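Local coordinates for NAD-dependent aldehyde dehydrogenase (Burkholderia multivorans, PDB 5UJU), which probably oxidises aldehydes to the corresponding carboxylic acids, using NAD+ as the electron acceptor, at residues L209-C214 against I293-S298; G297-G302 against E317-N322; Q313-K318 against A540-A545; T407-A412 against Q454-P459; A447-F452 against G477-E482. One frame throughout, in Å; residues are numbered along the deposited sequence.

Interaction 1 (L209-C214 against I293-S298)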
# COMPACT_ATOMS: atom_id res chain seq x y z
N LEU A 209 1.08 6.12 -14.52
CA LEU A 209 0.29 5.90 -15.72
C LEU A 209 -1.18 5.87 -15.32
O LEU A 209 -1.56 5.17 -14.37
CB LEU A 209 0.72 4.60 -16.41
CG LEU A 209 -0.13 4.07 -17.57
CD1 LEU A 209 -0.06 5.03 -18.75
CD2 LEU A 209 0.26 2.62 -18.00
N VAL A 210 -2.01 6.65 -16.02
CA VAL A 210 -3.46 6.66 -15.80
C VAL A 210 -4.12 6.07 -17.03
O VAL A 210 -4.00 6.63 -18.13
CB VAL A 210 -3.99 8.07 -15.49
CG1 VAL A 210 -5.52 8.04 -15.39
CG2 VAL A 210 -3.41 8.58 -14.17
N LEU A 211 -4.79 4.93 -16.85
CA LEU A 211 -5.43 4.20 -17.94
C LEU A 211 -6.93 4.46 -17.86
O LEU A 211 -7.59 4.01 -16.91
CB LEU A 211 -5.12 2.71 -17.87
CG LEU A 211 -3.65 2.34 -18.04
CD1 LEU A 211 -3.40 0.85 -17.84
CD2 LEU A 211 -3.21 2.75 -19.45
N GLY A 212 -7.45 5.18 -18.85
CA GLY A 212 -8.76 5.76 -18.73
C GLY A 212 -9.88 4.79 -19.07
O GLY A 212 -9.66 3.74 -19.69
N CYS A 213 -11.08 5.19 -18.65
CA CYS A 213 -12.32 4.44 -18.75
C CYS A 213 -13.27 5.11 -19.75
O CYS A 213 -13.25 6.33 -19.92
CB CYS A 213 -12.97 4.35 -17.36
SG CYS A 213 -14.76 4.14 -17.30
N CYS A 214 -14.10 4.31 -20.43
CA CYS A 214 -14.94 4.88 -21.49
C CYS A 214 -16.24 5.48 -20.97
O CYS A 214 -16.86 6.27 -21.70
CB CYS A 214 -15.25 3.84 -22.57
SG CYS A 214 -16.40 2.54 -22.10
N ILE A 293 0.46 2.65 -11.59
CA ILE A 293 -0.57 2.48 -12.62
C ILE A 293 -1.93 2.55 -11.94
O ILE A 293 -2.17 1.82 -10.97
CB ILE A 293 -0.42 1.14 -13.37
CG1 ILE A 293 0.95 1.02 -14.04
CG2 ILE A 293 -1.59 0.95 -14.39
CD1 ILE A 293 1.20 -0.34 -14.70
N ASP A 294 -2.81 3.41 -12.45
CA ASP A 294 -4.21 3.46 -12.02
C ASP A 294 -5.10 3.09 -13.20
O ASP A 294 -5.06 3.76 -14.24
CB ASP A 294 -4.59 4.85 -11.48
CG ASP A 294 -3.98 5.13 -10.11
OD1 ASP A 294 -4.64 4.90 -9.07
OD2 ASP A 294 -2.81 5.55 -10.05
N PHE A 295 -5.89 2.03 -13.04
CA PHE A 295 -6.64 1.44 -14.14
C PHE A 295 -8.10 1.27 -13.79
O PHE A 295 -8.44 0.80 -12.69
CB PHE A 295 -6.03 0.09 -14.52
CG PHE A 295 -6.92 -0.77 -15.40
CD1 PHE A 295 -7.83 -1.66 -14.84
CD2 PHE A 295 -6.82 -0.71 -16.78
CE1 PHE A 295 -8.63 -2.46 -15.65
CE2 PHE A 295 -7.61 -1.51 -17.60
CZ PHE A 295 -8.52 -2.39 -17.03
N THR A 296 -8.98 1.61 -14.75
CA THR A 296 -10.40 1.28 -14.68
C THR A 296 -10.79 0.52 -15.95
O THR A 296 -10.55 1.01 -17.05
CB THR A 296 -11.27 2.54 -14.56
OG1 THR A 296 -10.89 3.28 -13.40
CG2 THR A 296 -12.74 2.15 -14.43
N GLY A 297 -11.39 -0.66 -15.79
CA GLY A 297 -11.78 -1.41 -16.97
C GLY A 297 -12.11 -2.85 -16.63
O GLY A 297 -12.57 -3.16 -15.54
N SER A 298 -11.84 -3.73 -17.60
CA SER A 298 -12.22 -5.13 -17.46
C SER A 298 -11.42 -5.82 -16.37
O SER A 298 -10.29 -5.44 -16.04
CB SER A 298 -12.05 -5.89 -18.77
OG SER A 298 -10.68 -6.18 -19.03
O HOH W 1 -9.28 5.18 -14.95
O HOH W 2 -10.96 0.80 -19.99

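Interaction 2 (G297-G302 against E317-N322)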
# COMPACT_ATOMS: atom_id res chain seq x y z
N GLY A 297 -11.39 -0.66 -15.79
CA GLY A 297 -11.78 -1.41 -16.97
C GLY A 297 -12.11 -2.85 -16.63
O GLY A 297 -12.57 -3.16 -15.54
N SER A 298 -11.84 -3.73 -17.60
CA SER A 298 -12.22 -5.13 -17.46
C SER A 298 -11.42 -5.82 -16.37
O SER A 298 -10.29 -5.44 -16.04
CB SER A 298 -12.05 -5.89 -18.77
OG SER A 298 -10.68 -6.18 -19.03
N THR A 299 -12.02 -6.88 -15.82
CA THR A 299 -11.34 -7.71 -14.83
C THR A 299 -10.10 -8.35 -15.41
O THR A 299 -9.06 -8.43 -14.75
CB THR A 299 -12.31 -8.77 -14.30
OG1 THR A 299 -13.35 -8.13 -13.55
CG2 THR A 299 -11.59 -9.76 -13.40
N GLN A 300 -10.19 -8.81 -16.66
CA GLN A 300 -9.06 -9.48 -17.30
C GLN A 300 -7.88 -8.53 -17.50
O GLN A 300 -6.74 -8.88 -17.21
CB GLN A 300 -9.48 -10.07 -18.64
CG GLN A 300 -8.39 -10.90 -19.28
CD GLN A 300 -8.81 -11.50 -20.60
OE1 GLN A 300 -8.79 -10.83 -21.64
NE2 GLN A 300 -9.14 -12.79 -20.59
N ASN A 301 -8.15 -7.33 -18.00
CA ASN A 301 -7.06 -6.37 -18.18
C ASN A 301 -6.51 -5.89 -16.84
O ASN A 301 -5.29 -5.78 -16.68
CB ASN A 301 -7.53 -5.18 -19.02
CG ASN A 301 -7.84 -5.56 -20.46
OD1 ASN A 301 -7.45 -6.63 -20.93
ND2 ASN A 301 -8.54 -4.68 -21.17
N GLY A 302 -7.39 -5.60 -15.88
CA GLY A 302 -6.93 -5.15 -14.57
C GLY A 302 -6.10 -6.21 -13.86
O GLY A 302 -5.08 -5.91 -13.25
N GLU A 317 -9.76 -0.76 -10.78
CA GLU A 317 -11.21 -0.86 -10.71
C GLU A 317 -11.64 -1.80 -11.83
O GLU A 317 -11.37 -1.53 -13.00
CB GLU A 317 -11.90 0.49 -10.90
CG GLU A 317 -11.53 1.58 -9.92
CD GLU A 317 -12.38 1.51 -8.67
OE1 GLU A 317 -13.47 0.91 -8.75
OE2 GLU A 317 -11.97 2.06 -7.62
N LYS A 318 -12.31 -2.90 -11.46
CA LYS A 318 -12.66 -3.95 -12.41
C LYS A 318 -14.17 -4.20 -12.35
O LYS A 318 -14.93 -3.41 -11.78
CB LYS A 318 -11.83 -5.21 -12.11
CG LYS A 318 -10.29 -4.95 -12.18
CD LYS A 318 -9.46 -6.04 -11.49
CE LYS A 318 -9.54 -5.97 -9.98
NZ LYS A 318 -8.61 -6.95 -9.35
N ALA A 319 -14.61 -5.30 -12.93
CA ALA A 319 -16.04 -5.61 -12.97
C ALA A 319 -16.48 -6.36 -11.73
O ALA A 319 -15.69 -7.07 -11.10
CB ALA A 319 -16.37 -6.44 -14.21
N GLY A 320 -17.75 -6.20 -11.38
CA GLY A 320 -18.33 -7.00 -10.32
C GLY A 320 -19.80 -7.19 -10.58
O GLY A 320 -20.34 -6.74 -11.59
N VAL A 321 -20.46 -7.87 -9.64
CA VAL A 321 -21.88 -8.21 -9.72
C VAL A 321 -22.58 -7.44 -8.61
O VAL A 321 -22.47 -7.80 -7.43
CB VAL A 321 -22.12 -9.72 -9.59
CG1 VAL A 321 -23.63 -10.02 -9.60
CG2 VAL A 321 -21.40 -10.46 -10.72
N ASN A 322 -23.28 -6.37 -8.97
CA ASN A 322 -24.03 -5.59 -8.00
C ASN A 322 -25.41 -6.20 -7.79
O ASN A 322 -26.08 -6.59 -8.75
CB ASN A 322 -24.14 -4.14 -8.44
CG ASN A 322 -22.77 -3.47 -8.57
OD1 ASN A 322 -21.89 -3.70 -7.74
ND2 ASN A 322 -22.59 -2.66 -9.60
O HOH W 3 -13.69 -8.75 -11.03

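Interaction 3 (Q313-K318 against A540-A545)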
# COMPACT_ATOMS: atom_id res chain seq x y z
N GLN A 313 3.33 -0.06 -8.64
CA GLN A 313 2.17 -0.18 -7.77
C GLN A 313 0.92 -0.01 -8.62
O GLN A 313 0.76 1.01 -9.29
CB GLN A 313 2.18 0.90 -6.71
CG GLN A 313 3.31 0.84 -5.78
CD GLN A 313 3.52 2.19 -5.18
OE1 GLN A 313 2.57 2.95 -4.96
NE2 GLN A 313 4.77 2.54 -4.97
N VAL A 314 0.05 -1.02 -8.62
CA VAL A 314 -1.10 -1.08 -9.51
C VAL A 314 -2.38 -0.94 -8.70
O VAL A 314 -2.61 -1.70 -7.76
CB VAL A 314 -1.09 -2.39 -10.33
CG1 VAL A 314 -2.24 -2.40 -11.32
CG2 VAL A 314 0.23 -2.52 -11.06
N TYR A 315 -3.21 0.03 -9.08
CA TYR A 315 -4.52 0.27 -8.48
C TYR A 315 -5.57 0.04 -9.54
O TYR A 315 -5.51 0.64 -10.62
CB TYR A 315 -4.62 1.69 -7.94
CG TYR A 315 -3.45 2.05 -7.05
CD1 TYR A 315 -3.50 1.82 -5.68
CD2 TYR A 315 -2.29 2.61 -7.58
CE1 TYR A 315 -2.45 2.14 -4.85
CE2 TYR A 315 -1.21 2.93 -6.76
CZ TYR A 315 -1.30 2.68 -5.39
OH TYR A 315 -0.26 3.00 -4.55
N THR A 316 -6.54 -0.84 -9.26
CA THR A 316 -7.46 -1.28 -10.29
C THR A 316 -8.90 -1.12 -9.82
O THR A 316 -9.20 -1.30 -8.63
CB THR A 316 -7.24 -2.75 -10.70
OG1 THR A 316 -7.36 -3.60 -9.54
CG2 THR A 316 -5.86 -2.95 -11.35
N GLU A 317 -9.76 -0.76 -10.78
CA GLU A 317 -11.21 -0.86 -10.71
C GLU A 317 -11.64 -1.80 -11.83
O GLU A 317 -11.37 -1.53 -13.00
CB GLU A 317 -11.90 0.49 -10.90
CG GLU A 317 -11.53 1.58 -9.92
CD GLU A 317 -12.38 1.51 -8.67
OE1 GLU A 317 -13.47 0.91 -8.75
OE2 GLU A 317 -11.97 2.06 -7.62
N LYS A 318 -12.31 -2.90 -11.46
CA LYS A 318 -12.66 -3.95 -12.41
C LYS A 318 -14.17 -4.20 -12.35
O LYS A 318 -14.93 -3.41 -11.78
CB LYS A 318 -11.83 -5.21 -12.11
CG LYS A 318 -10.29 -4.95 -12.18
CD LYS A 318 -9.46 -6.04 -11.49
CE LYS A 318 -9.54 -5.97 -9.98
NZ LYS A 318 -8.61 -6.95 -9.35
N ALA A 540 -12.13 -4.55 -7.33
CA ALA A 540 -11.15 -3.47 -7.21
C ALA A 540 -10.15 -3.85 -6.14
O ALA A 540 -10.54 -4.44 -5.12
CB ALA A 540 -11.83 -2.14 -6.84
N ASN A 541 -8.87 -3.54 -6.37
CA ASN A 541 -7.85 -3.82 -5.38
C ASN A 541 -7.54 -2.60 -4.50
O ASN A 541 -6.62 -2.65 -3.69
CB ASN A 541 -6.57 -4.35 -6.05
CG ASN A 541 -5.73 -3.24 -6.74
OD1 ASN A 541 -6.15 -2.09 -6.85
ND2 ASN A 541 -4.51 -3.60 -7.16
N ALA A 542 -8.32 -1.52 -4.64
CA ALA A 542 -8.13 -0.30 -3.86
C ALA A 542 -9.48 0.36 -3.66
O ALA A 542 -10.44 0.11 -4.40
CB ALA A 542 -7.16 0.66 -4.56
N ALA A 543 -9.55 1.21 -2.64
CA ALA A 543 -10.73 2.02 -2.34
C ALA A 543 -10.48 3.48 -2.71
O ALA A 543 -9.39 4.01 -2.48
CB ALA A 543 -11.09 1.95 -0.86
N LEU A 544 -11.52 4.12 -3.24
CA LEU A 544 -11.53 5.56 -3.50
C LEU A 544 -12.31 6.24 -2.38
O LEU A 544 -13.53 6.12 -2.31
CB LEU A 544 -12.19 5.87 -4.85
CG LEU A 544 -11.68 5.28 -6.16
CD1 LEU A 544 -12.61 5.72 -7.31
CD2 LEU A 544 -10.23 5.70 -6.43
N ALA A 545 -11.60 6.90 -1.45
CA ALA A 545 -10.14 6.87 -1.33
C ALA A 545 -9.81 6.70 0.15
O ALA A 545 -10.64 7.02 1.01
CB ALA A 545 -9.52 8.15 -1.88

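Interaction 4 (T407-A412 against Q454-P459). With NA (sodium ion), chain C.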
# COMPACT_ATOMS: atom_id res chain seq x y z
N THR A 407 -25.50 -2.82 -27.31
CA THR A 407 -26.68 -3.23 -28.06
C THR A 407 -26.66 -4.72 -28.35
O THR A 407 -27.69 -5.39 -28.27
CB THR A 407 -26.77 -2.42 -29.35
OG1 THR A 407 -26.98 -1.04 -29.03
CG2 THR A 407 -27.92 -2.92 -30.20
N ALA A 408 -25.49 -5.26 -28.71
CA ALA A 408 -25.39 -6.70 -28.98
C ALA A 408 -25.66 -7.52 -27.73
O ALA A 408 -26.31 -8.57 -27.79
CB ALA A 408 -24.02 -7.04 -29.55
N ARG A 409 -25.17 -7.06 -26.58
CA ARG A 409 -25.34 -7.81 -25.34
C ARG A 409 -26.78 -7.79 -24.86
O ARG A 409 -27.24 -8.77 -24.26
CB ARG A 409 -24.40 -7.26 -24.27
CG ARG A 409 -24.40 -8.06 -22.97
CD ARG A 409 -23.39 -7.51 -21.97
NE ARG A 409 -22.02 -7.49 -22.50
CZ ARG A 409 -21.41 -6.40 -22.96
NH1 ARG A 409 -22.03 -5.22 -22.95
NH2 ARG A 409 -20.17 -6.49 -23.42
N ILE A 410 -27.50 -6.69 -25.10
CA ILE A 410 -28.94 -6.65 -24.81
C ILE A 410 -29.65 -7.77 -25.55
O ILE A 410 -30.49 -8.47 -24.99
CB ILE A 410 -29.53 -5.27 -25.16
CG1 ILE A 410 -28.98 -4.18 -24.23
CG2 ILE A 410 -31.05 -5.28 -25.07
CD1 ILE A 410 -29.32 -2.76 -24.68
N ASP A 411 -29.33 -7.93 -26.84
CA ASP A 411 -30.00 -8.98 -27.60
C ASP A 411 -29.56 -10.37 -27.14
O ASP A 411 -30.38 -11.30 -27.13
CB ASP A 411 -29.76 -8.81 -29.10
CG ASP A 411 -30.66 -9.73 -29.93
OD1 ASP A 411 -31.90 -9.54 -29.89
OD2 ASP A 411 -30.14 -10.64 -30.60
N ALA A 412 -28.30 -10.53 -26.76
CA ALA A 412 -27.88 -11.81 -26.19
C ALA A 412 -28.66 -12.11 -24.91
O ALA A 412 -29.10 -13.25 -24.69
CB ALA A 412 -26.38 -11.81 -25.91
N GLN A 454 -22.34 -13.66 -14.32
CA GLN A 454 -21.58 -12.97 -15.35
C GLN A 454 -21.93 -11.50 -15.30
O GLN A 454 -22.98 -11.10 -14.81
CB GLN A 454 -21.88 -13.50 -16.75
CG GLN A 454 -21.85 -14.99 -16.93
CD GLN A 454 -22.41 -15.37 -18.28
OE1 GLN A 454 -22.21 -14.66 -19.27
NE2 GLN A 454 -23.15 -16.46 -18.33
N GLU A 455 -21.02 -10.68 -15.79
CA GLU A 455 -21.30 -9.26 -15.89
C GLU A 455 -21.96 -9.00 -17.24
O GLU A 455 -21.52 -9.52 -18.27
CB GLU A 455 -20.02 -8.45 -15.68
CG GLU A 455 -20.23 -6.96 -15.50
CD GLU A 455 -19.48 -6.13 -16.52
OE1 GLU A 455 -18.53 -6.66 -17.14
OE2 GLU A 455 -19.82 -4.94 -16.68
N TRP A 456 -23.07 -8.29 -17.22
CA TRP A 456 -23.80 -7.93 -18.43
C TRP A 456 -23.78 -6.41 -18.49
O TRP A 456 -24.65 -5.74 -17.91
CB TRP A 456 -25.22 -8.46 -18.38
CG TRP A 456 -25.30 -9.94 -18.35
CD1 TRP A 456 -25.15 -10.75 -17.25
CD2 TRP A 456 -25.54 -10.81 -19.46
NE1 TRP A 456 -25.29 -12.07 -17.61
CE2 TRP A 456 -25.53 -12.14 -18.96
CE3 TRP A 456 -25.77 -10.60 -20.82
CZ2 TRP A 456 -25.74 -13.24 -19.78
CZ3 TRP A 456 -25.98 -11.70 -21.63
CH2 TRP A 456 -25.96 -13.01 -21.12
N PHE A 457 -22.83 -5.85 -19.22
CA PHE A 457 -22.68 -4.40 -19.20
C PHE A 457 -23.77 -3.77 -20.04
O PHE A 457 -23.98 -4.14 -21.20
CB PHE A 457 -21.30 -3.97 -19.69
CG PHE A 457 -21.13 -2.48 -19.71
CD1 PHE A 457 -20.98 -1.78 -18.52
CD2 PHE A 457 -21.14 -1.79 -20.91
CE1 PHE A 457 -20.82 -0.39 -18.53
CE2 PHE A 457 -20.98 -0.40 -20.93
CZ PHE A 457 -20.83 0.29 -19.73
N GLY A 458 -24.49 -2.82 -19.45
CA GLY A 458 -25.60 -2.20 -20.11
C GLY A 458 -26.85 -2.31 -19.28
O GLY A 458 -26.82 -2.75 -18.13
N PRO A 459 -27.98 -1.90 -19.84
CA PRO A 459 -29.24 -1.83 -19.07
C PRO A 459 -29.94 -3.19 -18.99
O PRO A 459 -31.01 -3.40 -19.55
CB PRO A 459 -30.05 -0.80 -19.86
CG PRO A 459 -29.62 -1.04 -21.28
CD PRO A 459 -28.15 -1.41 -21.22
NA NA C . -25.97 -2.73 -15.52
O HOH W 4 -26.05 -5.21 -15.76
O HOH W 5 -23.74 -2.51 -16.80
O HOH W 6 -25.01 -3.12 -13.13
O HOH W 7 -28.54 -3.06 -14.62

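Interaction 5 (A447-F452 against G477-E482)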
# COMPACT_ATOMS: atom_id res chain seq x y z
N ALA A 447 -31.40 -21.33 -9.71
CA ALA A 447 -30.67 -22.36 -10.45
C ALA A 447 -29.93 -21.81 -11.66
O ALA A 447 -29.03 -22.48 -12.18
CB ALA A 447 -31.65 -23.45 -10.89
N ASP A 448 -30.27 -20.61 -12.13
CA ASP A 448 -29.62 -20.01 -13.29
C ASP A 448 -28.34 -19.26 -12.92
O ASP A 448 -28.03 -18.22 -13.54
CB ASP A 448 -30.62 -19.10 -14.02
CG ASP A 448 -31.90 -19.85 -14.39
OD1 ASP A 448 -31.76 -20.98 -14.90
OD2 ASP A 448 -33.02 -19.34 -14.15
N ARG A 449 -27.60 -19.76 -11.93
CA ARG A 449 -26.40 -19.10 -11.44
C ARG A 449 -25.39 -18.78 -12.54
O ARG A 449 -24.78 -17.71 -12.54
CB ARG A 449 -25.68 -19.99 -10.42
CG ARG A 449 -25.81 -19.60 -8.98
CD ARG A 449 -25.01 -20.59 -8.13
NE ARG A 449 -23.69 -20.01 -7.83
CZ ARG A 449 -23.20 -19.86 -6.60
NH1 ARG A 449 -22.01 -19.31 -6.43
NH2 ARG A 449 -23.90 -20.28 -5.55
N GLU A 450 -25.20 -19.72 -13.47
CA GLU A 450 -24.18 -19.54 -14.51
C GLU A 450 -24.44 -18.28 -15.32
O GLU A 450 -23.49 -17.70 -15.88
CB GLU A 450 -24.13 -20.76 -15.42
N LYS A 451 -25.69 -17.84 -15.39
CA LYS A 451 -26.04 -16.66 -16.15
C LYS A 451 -25.89 -15.38 -15.35
O LYS A 451 -25.36 -14.39 -15.88
CB LYS A 451 -27.47 -16.76 -16.69
CG LYS A 451 -27.79 -18.05 -17.47
CD LYS A 451 -27.09 -18.00 -18.83
CE LYS A 451 -27.26 -19.28 -19.65
NZ LYS A 451 -26.25 -19.35 -20.75
N PHE A 452 -26.29 -15.35 -14.09
CA PHE A 452 -26.33 -14.07 -13.40
C PHE A 452 -25.08 -13.80 -12.56
O PHE A 452 -25.02 -12.74 -11.92
CB PHE A 452 -27.61 -13.92 -12.55
CG PHE A 452 -27.81 -14.98 -11.46
CD1 PHE A 452 -28.86 -15.90 -11.56
CD2 PHE A 452 -27.03 -14.99 -10.31
CE1 PHE A 452 -29.08 -16.85 -10.57
CE2 PHE A 452 -27.25 -15.94 -9.31
CZ PHE A 452 -28.28 -16.86 -9.44
N GLY A 477 -23.52 -12.57 -0.58
CA GLY A 477 -22.19 -12.49 0.02
C GLY A 477 -21.18 -13.37 -0.69
O GLY A 477 -20.02 -12.99 -0.85
N GLU A 478 -21.60 -14.57 -1.10
CA GLU A 478 -20.70 -15.47 -1.80
C GLU A 478 -20.30 -14.90 -3.15
O GLU A 478 -19.12 -14.93 -3.52
CB GLU A 478 -21.35 -16.84 -1.97
CG GLU A 478 -20.56 -17.79 -2.84
CD GLU A 478 -21.31 -19.09 -3.12
OE1 GLU A 478 -22.22 -19.45 -2.35
OE2 GLU A 478 -20.97 -19.75 -4.12
N ILE A 479 -21.27 -14.37 -3.90
CA ILE A 479 -21.00 -13.88 -5.25
C ILE A 479 -20.15 -12.63 -5.21
O ILE A 479 -19.26 -12.44 -6.06
CB ILE A 479 -22.32 -13.66 -6.00
CG1 ILE A 479 -22.94 -15.01 -6.39
CG2 ILE A 479 -22.11 -12.76 -7.23
CD1 ILE A 479 -24.34 -14.91 -6.98
N ALA A 480 -20.40 -11.74 -4.24
CA ALA A 480 -19.56 -10.55 -4.10
C ALA A 480 -18.11 -10.93 -3.81
O ALA A 480 -17.19 -10.33 -4.37
CB ALA A 480 -20.11 -9.64 -3.00
N ALA A 481 -17.90 -11.90 -2.92
CA ALA A 481 -16.53 -12.28 -2.57
C ALA A 481 -15.84 -12.99 -3.72
O ALA A 481 -14.64 -12.79 -3.95
CB ALA A 481 -16.54 -13.17 -1.33
N GLU A 482 -16.56 -13.83 -4.46
CA GLU A 482 -15.94 -14.59 -5.53
C GLU A 482 -15.84 -13.78 -6.82
O GLU A 482 -14.79 -13.76 -7.46
CB GLU A 482 -16.72 -15.88 -5.78
CG GLU A 482 -16.20 -16.69 -6.96
CD GLU A 482 -16.96 -17.99 -7.19
OE1 GLU A 482 -17.72 -18.40 -6.28
OE2 GLU A 482 -16.82 -18.58 -8.28

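Interaction 1 (L209-C214 against I293-S298)
The F295 ring is met by L211 at its edge: L211 CD1 lies near the ring plane, 3.9 Å from F295 CD2, while N301 and L305 of helix 299-308 pack against the same phenyl group. That L211 methyl is shared, because it also touches I293 CG2, and L209 lines up beside I293 on the same side of the sheet. The other flat group, the carboxylate of D294, stands on the opposite face with V210; its OD2 forms a salt bridge with R553, which probably offsets the charge of this buried acid. Between the faces runs regular parallel pairing. D294 N donates to L209 O at 2.9 Å, and L211 N returns the bond to D294 O at 2.9 Å, almost straight at 176°. Past L211 the chains part and water takes over: one molecule donates to L211 O (2.8 Å) and hydrogen-bonds T296 OG1 (2.9 Å), and a second donates to both G212 O and T296 O. T296 carries CG2 anti to its backbone N, OG1 beside it (chi1 -58°), and this methyl packs on C213 CB at 3.7 Å. Two neighbouring parallel strands, buried between helix 217-230 on the D294 side and helices 278-285 and 299-308 on the F295 side, are what the Rossmann-type NAD-binding domain of aldehyde dehydrogenases is built from.

Interaction 2 (G297-G302 against E317-N322)
G297 N donates to E317 O at 2.9 Å, carrying the parallel pairing one residue past the end of strand 290-296. The contact closes a beta-alpha-beta unit: strand 290-296, helix 299-308 and strand 313-317, after which residues 317-322 leave for strand 323-326 in the other large sheet. G297 O in turn receives a CA-H...O contact from K318 CA at 3.2 Å. Next along, T299 OG1 serves A319 twice. It accepts from A319 N at 3.2 Å, bent to 145°, and gives its own proton to a water at 2.6 Å, which donates onward to A319 O. The T299 torsion keeps OG1 beside its own backbone N (chi1 -67°), facing A319. K318 meanwhile lays its aliphatic chain along the first helical turn, with CG 3.9 Å from S298 O and CD 4.1 Å from G302 CA, where the glycine offers only its backbone. The chain then bends at chi3, and NZ makes a salt bridge with E306 on the next turn. Behind this first shell, the start of the helix is fixed by S298 as N-cap: S298 OG accepts from N301 N at 3.0 Å, with an angle of 163° at the hydrogen.

Interaction 3 (Q313-K318 against A540-A545)
N541 docks by its side-chain amide on the backbone of strand 313-317, a polar contact along the side of this strand turned away from strand 290-296. N541 ND2 donates to V314 O at 2.8 Å, the acceptor lying in the amide plane. N541 OD1 accepts from T316 N at 2.7 Å, with that N-H above the carbonyl plane, 46° out of it. CG of N541 occupies the crowded position between backbone N and carbonyl carbon (chi1 77°), which folds the amide back to the strand while N541 N makes a longer bond, 3.2 Å, to T316 O. The amide thus pairs with the edge strand of a Rossmann-type sheet much as the backbone of a further strand would, and one bridge, E317 with A540, prolongs the pairing. T316 crosses N541 at about a right angle and puts OG1 3.3 Å from N541 CG; the hydroxyl's hydrogen bond goes to E306. E317 bends at chi2, bringing OE2 to 3.5 Å from L544 CG. On the same side of the strand Y315 takes A542 CB at its ring edge, in plane, 4.0 Å from CD1, and R553 makes a cation-pi contact with the ring. A543 packs on R555 of the second subunit.

Interaction 4 (T407-A412 against Q454-P459)
R409 lays its aliphatic chain obliquely against the indole of W456, CG 3.6 Å from CE3, and then reaches past it to the backbone of F457. The chain leaves the helix with CG anti to the backbone N (chi1 -175°) and bends at chi3, turning the guanidinium so that one face lies on F457 CB. From there R409 NH1 donates to F457 O at 2.8 Å, a bent bond of 139°. The same nitrogen sits at the edge of the F457 ring, whose plane is turned 74° from the guanidinium. A helical turn further on, A412 CB touches W456 CZ3 at 4.3 Å. I410, beside R409, crosses the P459 ring at about a right angle, its CD1 3.8 Å from P459 CG. W456 has its own hold elsewhere, NE1 bonding to K451 O. Helix 404-414 packs on one side of a loop that presents G458 O to a sodium ion, bound at 2.7 Å; G458 N donates to one of the sodium's waters, and another hydrogen-bonds W456 O at 2.6 Å. With G348 O and four waters completing six ligands, this is a largely hydrated sodium site made from backbone carbonyls.

Interaction 5 (A447-F452 against G477-E482)
R449, in the first turn of the short helix 449-452, points at helix 469-483 and meets E478. Its NH1 donates to E478 OE2 at 2.6 Å, the main bond of a salt bridge, while NH2 adds a weak one to the same oxygen at 3.3 Å. OE2 is approached from above the carboxylate plane, 59° out of it, and the two flat groups are turned 46° against each other, so this is not a flat, two-oxygen pairing. R449 bends at chi3 to bring its guanidinium round, whereas E478 comes straight out, CG anti to its backbone N and extended beyond. E482 OE1, one helical turn on, stays 4.4 Å from R449 NH1: too far for a salt bridge, though its charge probably still favours the arginine there. Three residues later F452, with chi1 at 60°, folds its ring back under R449, whose CA stands 3.5 Å above one face, offset toward the rim. At the ring edge, in plane, I479 CD1 touches F452 CE2 at 3.9 Å. F452 also packs on L475 of helix 469-483 and on F462 and I464 of strand 460-466, so the short helix, lying between strands 440-445 and 460-466 in the chain, is seated on both sheet and helix.

Interactions 1, 2 and 3 form one block around strands 290-296 and 313-317. Interaction 1 is the buried core, with backbone pairing and apolar side chains; interaction 2 lies nearer the surface, on hydroxyl, water and glycine backbone; interaction 3 replaces strand pairing with an amide. F295 O probably bonds to E317 N, tying 1 to both others, and 2 and 3 share E317 and K318. Interactions 4 and 5 belong around the second sheet, further from the chain centre, and rely on arginines: one donates to a carbonyl near sodium, the other to a carboxylate. The indole of W456 ties the loop of interaction 4 to the short helix of interaction 5. Residues 319-321 connect the halves, touching E455, F452 and I479.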